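Local coordinates for acetyltransferase (Sinorhizobium meliloti, PDB 4JXR), which probably transfers an acetyl group from acetyl-CoA to an acceptor amine, as expected of a GNAT-superfamily member related to phosphinothricin acetyltransferases, at residues 107-110 against 111-115. Residues are numbered along the deposited sequence; the frame is centred on the assembly and turned at random.
Sequences ELVG and RCTAL
Arg111 meets Glu107 one helical turn back, joining it through both backbone and side chain. Arg111 N donates to Glu107 O at 2.8 Å, and Arg111 NH1 reaches Glu107 OE2, also at 2.8 Å, in a salt bridge. The arginine chain, bent at chi2 and chi3, folds back so that CG and CD lie alongside the carboxylate. OE2 lies in the guanidinium plane, while NH1 comes from the anti side of OE2, 33° out of the carboxylate plane, and the two planes stand 68° apart. NH1 also pairs with Asp8, so a long, flexible arginine suits a place between two acids, whose charges probably steady it. Cys112 N follows the same i to i+4 pattern to Leu108 O (2.9 Å), while its small thiol fits the buried face. Thr113 doubles its grip on Val109 O: the backbone N bonds at 2.9 Å, and OG1, set beside its own N by chi1 of -62°, bonds at 2.7 Å from the opposite face of the carbonyl plane. The hydroxyl thus has an acceptor within the helix itself. Ala114 N continues with Gly110 O, two small residues on the exposed side. Helix 100-115 links parallel strands 84-91 and 119-125 in a beta-alpha-beta crossover of the GNAT fold; Leu108 and Cys112 rest on strands 66-74 and 84-91, whereas Glu107 leans on strand 5-8.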
loop_
_atom_site.group_PDB
_atom_site.type_symbol
_atom_site.label_atom_id
_atom_site.label_comp_id
_atom_site.label_asym_id
_atom_site.label_seq_id
_atom_site.Cartn_x
_atom_site.Cartn_y
_atom_site.Cartn_z
ATOM N N GLU A 107 17.308 -11.927 9.101
ATOM C CA GLU A 107 18.170 -11.477 8.034
ATOM C C GLU A 107 17.636 -10.216 7.403
ATOM O O GLU A 107 18.385 -9.273 7.172
ATOM C CB GLU A 107 18.342 -12.615 7.011
ATOM C CG GLU A 107 19.008 -12.262 5.690
ATOM C CD GLU A 107 20.476 -11.939 5.679
ATOM O OE1 GLU A 107 21.103 -11.806 6.741
ATOM O OE2 GLU A 107 21.052 -11.793 4.573
ATOM N N LEU A 108 16.348 -10.140 7.089
ATOM C CA LEU A 108 15.810 -8.915 6.532
ATOM C C LEU A 108 15.988 -7.752 7.496
ATOM O O LEU A 108 16.354 -6.652 7.065
ATOM C CB LEU A 108 14.358 -9.072 6.151
ATOM C CG LEU A 108 14.025 -10.085 5.057
ATOM C CD1 LEU A 108 12.552 -10.038 4.772
ATOM C CD2 LEU A 108 14.832 -9.828 3.795
ATOM N N VAL A 109 15.644 -7.946 8.771
ATOM C CA VAL A 109 15.782 -6.901 9.767
ATOM C C VAL A 109 17.238 -6.442 9.827
ATOM O O VAL A 109 17.534 -5.238 9.814
ATOM C CB VAL A 109 15.266 -7.353 11.119
ATOM C CG1 VAL A 109 15.683 -6.396 12.233
ATOM C CG2 VAL A 109 13.758 -7.530 11.106
ATOM N N GLY A 110 18.170 -7.373 9.935
ATOM C CA GLY A 110 19.568 -7.016 10.024
ATOM C C GLY A 110 20.078 -6.297 8.800
ATOM O O GLY A 110 20.764 -5.270 8.877
ATOM N N ARG A 111 19.763 -6.847 7.628
ATOM C CA ARG A 111 20.199 -6.257 6.362
ATOM C C ARG A 111 19.681 -4.840 6.243
ATOM O O ARG A 111 20.415 -3.924 5.858
ATOM C CB ARG A 111 19.746 -7.092 5.190
ATOM C CG ARG A 111 20.509 -8.411 5.053
ATOM C CD ARG A 111 21.878 -8.197 4.426
ATOM N NE ARG A 111 21.840 -7.907 2.995
ATOM C CZ ARG A 111 21.744 -8.837 2.053
ATOM N NH1 ARG A 111 21.504 -10.097 2.357
ATOM N NH2 ARG A 111 21.884 -8.523 0.782
ATOM N N CYS A 112 18.375 -4.635 6.497
ATOM C CA CYS A 112 17.796 -3.318 6.299
ATOM C C CYS A 112 18.308 -2.355 7.361
ATOM O O CYS A 112 18.412 -1.167 7.055
ATOM C CB CYS A 112 16.284 -3.438 6.234
ATOM S SG CYS A 112 15.689 -4.256 4.735
ATOM N N THR A 113 18.637 -2.824 8.537
ATOM C CA THR A 113 19.299 -1.984 9.534
ATOM C C THR A 113 20.662 -1.519 9.006
ATOM O O THR A 113 20.967 -0.322 9.009
ATOM C CB THR A 113 19.466 -2.743 10.857
ATOM O OG1 THR A 113 18.188 -3.092 11.370
ATOM C CG2 THR A 113 20.181 -1.920 11.897
ATOM N N ALA A 114 21.463 -2.451 8.515
ATOM C CA ALA A 114 22.768 -2.125 7.965
ATOM C C ALA A 114 22.678 -1.172 6.792
ATOM O O ALA A 114 23.548 -0.295 6.628
ATOM C CB ALA A 114 23.507 -3.394 7.560
ATOM N N LEU A 115 21.685 -1.352 5.933
ATOM C CA LEU A 115 21.532 -0.535 4.742
ATOM C C LEU A 115 21.080 0.876 5.038
ATOM O O LEU A 115 21.283 1.732 4.171
ATOM C CB LEU A 115 20.581 -1.218 3.764
ATOM C CG LEU A 115 21.143 -2.422 3.032
ATOM C CD1 LEU A 115 20.011 -3.208 2.343
ATOM C CD2 LEU A 115 22.205 -2.049 2.063
#